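Local coordinates for protein biotin transporter BioY (Lactococcus lactis subsp. cremoris, PDB 4DVE) that probably captures biotin in the membrane as the substrate-binding S component of an energy-coupling factor ABC transporter, at residues F95-T109 with F142-S155. Sequence-based numbering, arbitrary orientation.
With BTN (biotin), chain D.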
ATOM      1  N   PHE A  95      -5.047   9.761  12.571  1.00 50.02           N
ATOM      2  CA  PHE A  95      -5.072  10.065  11.142  1.00 47.44           C
ATOM      3  C   PHE A  95      -4.909  11.545  10.833  1.00 48.33           C
ATOM      4  O   PHE A  95      -4.672  11.907   9.680  1.00 49.68           O
ATOM      5  CB  PHE A  95      -6.376   9.569  10.483  1.00 48.11           C
ATOM      6  CG  PHE A  95      -6.368   8.095  10.156  1.00 46.66           C
ATOM      7  CD1 PHE A  95      -6.520   7.145  11.165  1.00 46.65           C
ATOM      8  CD2 PHE A  95      -6.188   7.664   8.846  1.00 44.84           C
ATOM      9  CE1 PHE A  95      -6.507   5.779  10.855  1.00 47.05           C
ATOM     10  CE2 PHE A  95      -6.158   6.311   8.533  1.00 45.04           C
ATOM     11  CZ  PHE A  95      -6.321   5.371   9.538  1.00 45.47           C
ATOM     12  N   LEU A  96      -5.078  12.402  11.831  1.00 49.97           N
ATOM     13  CA  LEU A  96      -4.794  13.822  11.666  1.00 53.39           C
ATOM     14  C   LEU A  96      -3.357  14.146  12.046  1.00 50.84           C
ATOM     15  O   LEU A  96      -2.968  15.307  12.009  1.00 50.92           O
ATOM     16  CB  LEU A  96      -5.741  14.687  12.524  1.00 56.50           C
ATOM     17  CG  LEU A  96      -7.205  14.703  12.097  1.00 59.86           C
ATOM     18  CD1 LEU A  96      -8.033  15.581  13.041  1.00 63.00           C
ATOM     19  CD2 LEU A  96      -7.316  15.166  10.650  1.00 60.49           C
ATOM     20  N   GLY A  97      -2.583  13.137  12.443  1.00 46.95           N
ATOM     21  CA  GLY A  97      -1.217  13.363  12.891  1.00 44.37           C
ATOM     22  C   GLY A  97      -0.226  13.454  11.725  1.00 39.79           C
ATOM     23  O   GLY A  97      -0.615  13.524  10.550  1.00 35.08           O
ATOM     24  N   PRO A  98       1.069  13.403  12.052  1.00 38.97           N
ATOM     25  CA  PRO A  98       2.135  13.653  11.051  1.00 38.33           C
ATOM     26  C   PRO A  98       2.149  12.674   9.874  1.00 36.62           C
ATOM     27  O   PRO A  98       2.512  13.071   8.772  1.00 34.67           O
ATOM     28  CB  PRO A  98       3.431  13.560  11.849  1.00 37.90           C
ATOM     29  CG  PRO A  98       3.036  13.430  13.295  1.00 41.99           C
ATOM     30  CD  PRO A  98       1.566  13.240  13.433  1.00 40.29           C
ATOM     31  N   SER A  99       1.732  11.420  10.103  1.00 35.90           N
ATOM     32  CA  SER A  99       1.763  10.401   9.082  1.00 36.42           C
ATOM     33  C   SER A  99       0.395  10.204   8.386  1.00 38.61           C
ATOM     34  O   SER A  99       0.232   9.278   7.585  1.00 37.30           O
ATOM     35  CB  SER A  99       2.267   9.085   9.691  1.00 40.52           C
ATOM     36  OG  SER A  99       1.258   8.464  10.505  1.00 42.06           O
ATOM     37  N   GLY A 100      -0.560  11.101   8.649  1.00 36.82           N
ATOM     38  CA  GLY A 100      -1.916  10.987   8.084  1.00 37.75           C
ATOM     39  C   GLY A 100      -1.977  10.946   6.563  1.00 36.63           C
ATOM     40  O   GLY A 100      -2.752  10.183   5.973  1.00 34.79           O
ATOM     41  N   GLY A 101      -1.149  11.763   5.929  1.00 34.98           N
ATOM     42  CA  GLY A 101      -1.107  11.869   4.482  1.00 33.28           C
ATOM     43  C   GLY A 101      -0.733  10.570   3.794  1.00 32.57           C
ATOM     44  O   GLY A 101      -1.345  10.208   2.782  1.00 29.65           O
ATOM     45  N   TYR A 102       0.267   9.870   4.335  1.00 31.07           N
ATOM     46  CA  TYR A 102       0.688   8.609   3.765  1.00 30.79           C
ATOM     47  C   TYR A 102      -0.484   7.613   3.804  1.00 31.83           C
ATOM     48  O   TYR A 102      -0.766   6.914   2.827  1.00 30.14           O
ATOM     49  CB  TYR A 102       1.877   8.015   4.519  1.00 31.23           C
ATOM     50  CG  TYR A 102       3.094   8.907   4.603  1.00 33.72           C
ATOM     51  CD1 TYR A 102       4.067   8.930   3.580  1.00 31.86           C
ATOM     52  CD2 TYR A 102       3.277   9.748   5.714  1.00 34.61           C
ATOM     53  CE1 TYR A 102       5.199   9.737   3.689  1.00 31.87           C
ATOM     54  CE2 TYR A 102       4.396  10.561   5.824  1.00 34.55           C
ATOM     55  CZ  TYR A 102       5.349  10.570   4.814  1.00 33.21           C
ATOM     56  OH  TYR A 102       6.443  11.416   4.956  1.00 33.73           O
ATOM     57  N   ARG A 103      -1.174   7.597   4.932  1.00 32.72           N
ATOM     58  CA  ARG A 103      -2.310   6.686   5.180  1.00 35.02           C
ATOM     59  C   ARG A 103      -3.510   6.910   4.268  1.00 35.88           C
ATOM     60  O   ARG A 103      -4.113   5.949   3.782  1.00 34.30           O
ATOM     61  CB  ARG A 103      -2.716   6.774   6.651  1.00 38.43           C
ATOM     62  CG  ARG A 103      -1.738   5.966   7.468  1.00 41.97           C
ATOM     63  CD  ARG A 103      -1.323   6.594   8.752  1.00 50.63           C
ATOM     64  NE  ARG A 103      -2.388   6.710   9.681  1.00 52.28           N
ATOM     65  CZ  ARG A 103      -2.238   7.072  10.944  1.00 53.20           C
ATOM     66  NH1 ARG A 103      -3.306   7.105  11.720  1.00 50.60           N
ATOM     67  NH2 ARG A 103      -1.048   7.360  11.438  1.00 56.45           N
ATOM     68  N   ILE A 104      -3.832   8.166   4.013  1.00 35.32           N
ATOM     69  CA  ILE A 104      -4.897   8.505   3.102  1.00 36.86           C
ATOM     70  C   ILE A 104      -4.497   8.123   1.686  1.00 35.41           C
ATOM     71  O   ILE A 104      -5.310   7.581   0.951  1.00 37.04           O
ATOM     72  CB  ILE A 104      -5.259  10.007   3.182  1.00 41.42           C
ATOM     73  CG1 ILE A 104      -5.841  10.323   4.563  1.00 45.56           C
ATOM     74  CG2 ILE A 104      -6.262  10.378   2.102  1.00 43.67           C
ATOM     75  CD1 ILE A 104      -5.926  11.813   4.882  1.00 49.77           C
ATOM     76  N   ALA A 105      -3.237   8.372   1.314  1.00 33.62           N
ATOM     77  CA  ALA A 105      -2.738   7.972   0.008  1.00 31.02           C
ATOM     78  C   ALA A 105      -2.840   6.444  -0.166  1.00 28.59           C
ATOM     79  O   ALA A 105      -3.118   5.962  -1.280  1.00 27.29           O
ATOM     80  CB  ALA A 105      -1.293   8.456  -0.223  1.00 28.55           C
ATOM     81  N   TRP A 106      -2.644   5.692   0.918  1.00 29.56           N
ATOM     82  CA  TRP A 106      -2.736   4.218   0.862  1.00 29.61           C
ATOM     83  C   TRP A 106      -4.079   3.718   0.372  1.00 30.53           C
ATOM     84  O   TRP A 106      -4.132   2.739  -0.331  1.00 32.52           O
ATOM     85  CB  TRP A 106      -2.466   3.575   2.197  1.00 29.56           C
ATOM     86  CG  TRP A 106      -1.070   3.649   2.728  1.00 29.01           C
ATOM     87  CD1 TRP A 106       0.086   4.112   2.095  1.00 29.51           C
ATOM     88  CD2 TRP A 106      -0.648   3.258   4.069  1.00 29.02           C
ATOM     89  NE1 TRP A 106       1.159   4.018   2.926  1.00 29.97           N
ATOM     90  CE2 TRP A 106       0.782   3.510   4.139  1.00 30.50           C
ATOM     91  CE3 TRP A 106      -1.293   2.712   5.167  1.00 31.97           C
ATOM     92  CZ2 TRP A 106       1.524   3.225   5.281  1.00 31.92           C
ATOM     93  CZ3 TRP A 106      -0.536   2.408   6.299  1.00 33.71           C
ATOM     94  CH2 TRP A 106       0.838   2.680   6.361  1.00 32.70           C
ATOM     95  N   LEU A 107      -5.168   4.387   0.748  1.00 32.91           N
ATOM     96  CA  LEU A 107      -6.479   4.044   0.249  1.00 34.21           C
ATOM     97  C   LEU A 107      -6.584   4.068  -1.278  1.00 37.11           C
ATOM     98  O   LEU A 107      -7.309   3.265  -1.836  1.00 38.57           O
ATOM     99  CB  LEU A 107      -7.552   4.951   0.845  1.00 37.86           C
ATOM    100  CG  LEU A 107      -8.996   4.592   0.455  1.00 44.37           C
ATOM    101  CD1 LEU A 107      -9.363   3.156   0.893  1.00 43.42           C
ATOM    102  CD2 LEU A 107      -9.948   5.624   1.040  1.00 46.71           C
ATOM    103  N   PHE A 108      -5.850   4.953  -1.958  1.00 34.96           N
ATOM    104  CA  PHE A 108      -5.936   5.081  -3.412  1.00 35.64           C
ATOM    105  C   PHE A 108      -4.918   4.255  -4.179  1.00 34.37           C
ATOM    106  O   PHE A 108      -5.092   4.012  -5.363  1.00 34.23           O
ATOM    107  CB  PHE A 108      -5.762   6.555  -3.801  1.00 38.26           C
ATOM    108  CG  PHE A 108      -6.852   7.407  -3.295  1.00 40.34           C
ATOM    109  CD1 PHE A 108      -8.038   7.533  -4.015  1.00 44.93           C
ATOM    110  CD2 PHE A 108      -6.742   8.036  -2.063  1.00 41.80           C
ATOM    111  CE1 PHE A 108      -9.078   8.304  -3.520  1.00 48.43           C
ATOM    112  CE2 PHE A 108      -7.775   8.808  -1.563  1.00 44.10           C
ATOM    113  CZ  PHE A 108      -8.947   8.941  -2.286  1.00 46.71           C
ATOM    114  N   THR A 109      -3.851   3.852  -3.506  1.00 32.76           N
ATOM    115  CA  THR A 109      -2.747   3.119  -4.121  1.00 32.31           C
ATOM    116  C   THR A 109      -3.187   1.833  -4.837  1.00 30.63           C
ATOM    117  O   THR A 109      -2.796   1.639  -5.986  1.00 31.41           O
ATOM    118  CB  THR A 109      -1.652   2.835  -3.066  1.00 31.60           C
ATOM    119  OG1 THR A 109      -1.094   4.094  -2.668  1.00 33.63           O
ATOM    120  CG2 THR A 109      -0.544   1.895  -3.564  1.00 30.61           C
ATOM    121  N   PHE A 142       3.745   8.627  -5.351  1.00 34.48           N
ATOM    122  CA  PHE A 142       2.424   9.179  -4.982  1.00 35.06           C
ATOM    123  C   PHE A 142       2.251   9.210  -3.456  1.00 32.59           C
ATOM    124  O   PHE A 142       1.980  10.258  -2.878  1.00 33.53           O
ATOM    125  CB  PHE A 142       1.295   8.342  -5.612  1.00 36.27           C
ATOM    126  CG  PHE A 142      -0.085   8.687  -5.114  1.00 35.64           C
ATOM    127  CD1 PHE A 142      -0.669   9.926  -5.436  1.00 39.04           C
ATOM    128  CD2 PHE A 142      -0.797   7.801  -4.334  1.00 34.04           C
ATOM    129  CE1 PHE A 142      -1.947  10.237  -4.995  1.00 37.69           C
ATOM    130  CE2 PHE A 142      -2.062   8.110  -3.878  1.00 34.20           C
ATOM    131  CZ  PHE A 142      -2.644   9.322  -4.206  1.00 35.63           C
ATOM    132  N   VAL A 143       2.441   8.069  -2.807  1.00 31.02           N
ATOM    133  CA  VAL A 143       2.324   7.972  -1.348  1.00 29.13           C
ATOM    134  C   VAL A 143       3.244   8.938  -0.573  1.00 31.95           C
ATOM    135  O   VAL A 143       2.759   9.699   0.298  1.00 32.21           O
ATOM    136  CB  VAL A 143       2.509   6.517  -0.875  1.00 29.96           C
ATOM    137  CG1 VAL A 143       2.654   6.414   0.656  1.00 26.85           C
ATOM    138  CG2 VAL A 143       1.353   5.646  -1.421  1.00 28.92           C
ATOM    139  N   ASP A 144       4.533   8.952  -0.922  1.00 32.51           N
ATOM    140  CA  ASP A 144       5.525   9.739  -0.204  1.00 34.00           C
ATOM    141  C   ASP A 144       5.343  11.253  -0.462  1.00 34.77           C
ATOM    142  O   ASP A 144       5.508  12.060   0.441  1.00 34.23           O
ATOM    143  CB  ASP A 144       6.967   9.256  -0.491  1.00 37.32           C
ATOM    144  CG  ASP A 144       7.227   7.793  -0.025  1.00 38.66           C
ATOM    145  OD1 ASP A 144       6.300   7.145   0.512  1.00 40.55           O
ATOM    146  OD2 ASP A 144       8.351   7.252  -0.260  1.00 42.13           O
ATOM    147  N   PHE A 145       4.911  11.614  -1.656  1.00 35.03           N
ATOM    148  CA  PHE A 145       4.574  12.993  -1.984  1.00 37.07           C
ATOM    149  C   PHE A 145       3.366  13.523  -1.212  1.00 36.28           C
ATOM    150  O   PHE A 145       3.449  14.584  -0.568  1.00 35.50           O
ATOM    151  CB  PHE A 145       4.348  13.115  -3.488  1.00 41.56           C
ATOM    152  CG  PHE A 145       4.164  14.494  -3.935  1.00 47.67           C
ATOM    153  CD1 PHE A 145       5.244  15.376  -3.930  1.00 52.47           C
ATOM    154  CD2 PHE A 145       2.918  14.952  -4.294  1.00 51.89           C
ATOM    155  CE1 PHE A 145       5.089  16.695  -4.327  1.00 56.82           C
ATOM    156  CE2 PHE A 145       2.755  16.268  -4.705  1.00 59.67           C
ATOM    157  CZ  PHE A 145       3.836  17.143  -4.713  1.00 58.99           C
ATOM    158  N   VAL A 146       2.247  12.800  -1.245  1.00 34.04           N
ATOM    159  CA  VAL A 146       1.088  13.209  -0.432  1.00 34.78           C
ATOM    160  C   VAL A 146       1.442  13.255   1.073  1.00 33.15           C
ATOM    161  O   VAL A 146       1.041  14.179   1.788  1.00 32.63           O
ATOM    162  CB  VAL A 146      -0.169  12.316  -0.669  1.00 35.63           C
ATOM    163  CG1 VAL A 146      -1.338  12.749   0.223  1.00 33.44           C
ATOM    164  CG2 VAL A 146      -0.595  12.373  -2.155  1.00 36.82           C
ATOM    165  N   GLY A 147       2.148  12.238   1.543  1.00 31.77           N
ATOM    166  CA  GLY A 147       2.624  12.177   2.917  1.00 30.04           C
ATOM    167  C   GLY A 147       3.469  13.390   3.314  1.00 30.31           C
ATOM    168  O   GLY A 147       3.260  13.955   4.398  1.00 28.57           O
ATOM    169  N   ALA A 148       4.400  13.768   2.434  1.00 30.78           N
ATOM    170  CA  ALA A 148       5.304  14.897   2.639  1.00 32.46           C
ATOM    171  C   ALA A 148       4.552  16.232   2.688  1.00 33.78           C
ATOM    172  O   ALA A 148       4.854  17.116   3.523  1.00 33.52           O
ATOM    173  CB  ALA A 148       6.392  14.919   1.549  1.00 32.60           C
ATOM    174  N   ILE A 149       3.537  16.374   1.838  1.00 35.08           N
ATOM    175  CA  ILE A 149       2.733  17.597   1.832  1.00 36.86           C
ATOM    176  C   ILE A 149       1.909  17.723   3.101  1.00 37.13           C
ATOM    177  O   ILE A 149       1.856  18.794   3.754  1.00 36.60           O
ATOM    178  CB  ILE A 149       1.850  17.673   0.579  1.00 41.14           C
ATOM    179  CG1 ILE A 149       2.729  17.849  -0.650  1.00 42.91           C
ATOM    180  CG2 ILE A 149       0.861  18.843   0.625  1.00 41.74           C
ATOM    181  CD1 ILE A 149       1.951  17.566  -1.918  1.00 49.38           C
ATOM    182  N   TRP A 150       1.265  16.636   3.472  1.00 34.59           N
ATOM    183  CA  TRP A 150       0.476  16.612   4.689  1.00 36.88           C
ATOM    184  C   TRP A 150       1.320  16.908   5.906  1.00 35.69           C
ATOM    185  O   TRP A 150       0.953  17.736   6.738  1.00 34.57           O
ATOM    186  CB  TRP A 150      -0.170  15.262   4.837  1.00 38.54           C
ATOM    187  CG  TRP A 150      -0.991  15.104   6.073  1.00 41.63           C
ATOM    188  CD1 TRP A 150      -0.561  14.908   7.380  1.00 42.52           C
ATOM    189  CD2 TRP A 150      -2.436  15.029   6.136  1.00 50.86           C
ATOM    190  NE1 TRP A 150      -1.619  14.785   8.237  1.00 43.77           N
ATOM    191  CE2 TRP A 150      -2.778  14.831   7.547  1.00 51.07           C
ATOM    192  CE3 TRP A 150      -3.460  15.089   5.193  1.00 53.58           C
ATOM    193  CZ2 TRP A 150      -4.098  14.703   7.968  1.00 56.88           C
ATOM    194  CZ3 TRP A 150      -4.787  14.963   5.632  1.00 56.98           C
ATOM    195  CH2 TRP A 150      -5.098  14.779   6.988  1.00 56.95           C
ATOM    196  N   LEU A 151       2.467  16.245   5.992  1.00 33.47           N
ATOM    197  CA  LEU A 151       3.419  16.490   7.054  1.00 35.01           C
ATOM    198  C   LEU A 151       3.800  17.967   7.198  1.00 35.24           C
ATOM    199  O   LEU A 151       3.797  18.502   8.300  1.00 35.94           O
ATOM    200  CB  LEU A 151       4.670  15.639   6.844  1.00 33.02           C
ATOM    201  CG  LEU A 151       5.797  15.826   7.855  1.00 34.46           C
ATOM    202  CD1 LEU A 151       5.378  15.422   9.278  1.00 33.52           C
ATOM    203  CD2 LEU A 151       7.036  15.102   7.335  1.00 32.56           C
ATOM    204  N   SER A 152       4.140  18.596   6.080  1.00 35.42           N
ATOM    205  CA  SER A 152       4.478  20.011   6.036  1.00 38.87           C
ATOM    206  C   SER A 152       3.381  20.855   6.694  1.00 39.45           C
ATOM    207  O   SER A 152       3.645  21.695   7.559  1.00 41.00           O
ATOM    208  CB  SER A 152       4.673  20.447   4.576  1.00 38.43           C
ATOM    209  OG  SER A 152       5.007  21.811   4.521  1.00 43.74           O
ATOM    210  N   PHE A 153       2.143  20.598   6.298  1.00 41.27           N
ATOM    211  CA  PHE A 153       1.010  21.331   6.854  1.00 46.57           C
ATOM    212  C   PHE A 153       0.763  20.970   8.303  1.00 43.73           C
ATOM    213  O   PHE A 153       0.614  21.840   9.116  1.00 43.75           O
ATOM    214  CB  PHE A 153      -0.267  21.139   6.018  1.00 50.76           C
ATOM    215  CG  PHE A 153      -0.323  22.014   4.794  1.00 57.71           C
ATOM    216  CD1 PHE A 153      -0.712  23.350   4.896  1.00 64.67           C
ATOM    217  CD2 PHE A 153       0.005  21.514   3.540  1.00 62.26           C
ATOM    218  CE1 PHE A 153      -0.760  24.159   3.768  1.00 67.71           C
ATOM    219  CE2 PHE A 153      -0.043  22.318   2.410  1.00 64.01           C
ATOM    220  CZ  PHE A 153      -0.428  23.639   2.525  1.00 66.86           C
ATOM    221  N   GLN A 154       0.722  19.700   8.666  1.00 42.55           N
ATOM    222  CA  GLN A 154       0.296  19.419  10.052  1.00 44.38           C
ATOM    223  C   GLN A 154       1.381  19.629  11.104  1.00 41.99           C
ATOM    224  O   GLN A 154       1.062  19.882  12.240  1.00 41.95           O
ATOM    225  CB  GLN A 154      -0.454  18.079  10.203  1.00 46.82           C
ATOM    226  CG  GLN A 154       0.356  16.877  10.546  1.00 48.90           C
ATOM    227  CD  GLN A 154       0.877  16.820  11.963  1.00 46.12           C
ATOM    228  OE1 GLN A 154       0.154  16.907  12.948  1.00 50.40           O
ATOM    229  NE2 GLN A 154       2.136  16.609  12.056  1.00 45.11           N
ATOM    230  N   SER A 155       2.652  19.519  10.738  1.00 39.35           N
ATOM    231  CA  SER A 155       3.717  19.744  11.691  1.00 41.03           C
ATOM    232  C   SER A 155       4.330  21.137  11.537  1.00 40.08           C
ATOM    233  O   SER A 155       5.267  21.464  12.223  1.00 42.11           O
ATOM    234  CB  SER A 155       4.803  18.687  11.550  1.00 41.79           C
ATOM    235  OG  SER A 155       4.266  17.466  12.005  1.00 47.87           O
TER
HETATM  236  C11 BTN D 201       1.495   5.110  10.491  1.00 46.68           C
HETATM  237  O11 BTN D 201       1.498   3.921  10.885  1.00 51.06           O
HETATM  238  O12 BTN D 201       1.146   6.015  11.262  1.00 50.93           O
HETATM  239  C10 BTN D 201       1.896   5.476   9.050  1.00 39.01           C
HETATM  240  C9  BTN D 201       3.410   5.580   8.851  1.00 35.45           C
HETATM  241  C8  BTN D 201       3.738   6.016   7.403  1.00 32.37           C
HETATM  242  C7  BTN D 201       5.231   5.831   7.091  1.00 30.76           C
HETATM  243  C2  BTN D 201       5.586   6.214   5.665  1.00 31.08           C
HETATM  244  S1  BTN D 201       4.849   5.069   4.486  0.99 30.51           S
HETATM  245  C6  BTN D 201       5.971   5.608   3.214  1.00 29.89           C
HETATM  246  C5  BTN D 201       7.327   5.939   3.887  1.00 28.81           C
HETATM  247  N1  BTN D 201       8.185   4.783   3.912  1.00 28.24           N
HETATM  248  C3  BTN D 201       8.430   4.342   5.143  1.00 30.27           C
HETATM  249  O3  BTN D 201       9.139   3.378   5.432  1.00 31.45           O
HETATM  250  N2  BTN D 201       7.786   5.143   6.010  1.00 29.37           N
HETATM  251  C4  BTN D 201       7.080   6.224   5.370  1.00 27.64           C
HETATM  252  O   HOH W   1       1.606  12.664   6.248  1.00 28.33           O
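Leu-96 borders the indole of Trp-150 with its CA at the ring edge, and at Gly-97 the same ring finds its polar partner: NE1 donates to Gly-97 O at 2.8 Å, bent to 139° at the hydrogen. Gly-100 N reaches that oxygen from the opposite face of the carbonyl plane, closing a type I turn, so one acceptor ties the turn to the other helix. Pro-98 packs its CB on Leu-151 CD1, while its carbonyl oxygen takes a water that also donates to Gly-147 O and accepts a weak bond from Gly-101 N. Ser-99 OG donates to biotin O12 at 2.6 Å. Without side chains, Gly-100 and Gly-101 let the indole lie flat on the backbone, with Gly-101 N 3.3 Å from Trp-150 CG; Trp-150 CG anti to its own nitrogen (chi1 179°) sends the ring there. The axes of the helical segments 100-109 and 142-155 come within 7.0 Å, their directions 144° apart, where Gly-101 faces Gly-147. Tyr-102 is a knob among Val-143, Asp-144, Gly-147 and Ala-148: Gly-147 CA sits 3.4 Å from the ring centroid in a CH-pi contact, and Asn-166 bonds the hydroxyl. Arg-103 adds a weak bond to O12. Compact Ala-105 fits against Phe-142, Val-143 and Val-146. Val-143 CG1 meets the Trp-106 ring edge. Tyr-102, backed by Gly-147, thus offers biotin C2 its opposite face, toward the rim, while Arg-103's positive charge would favour the carboxylate.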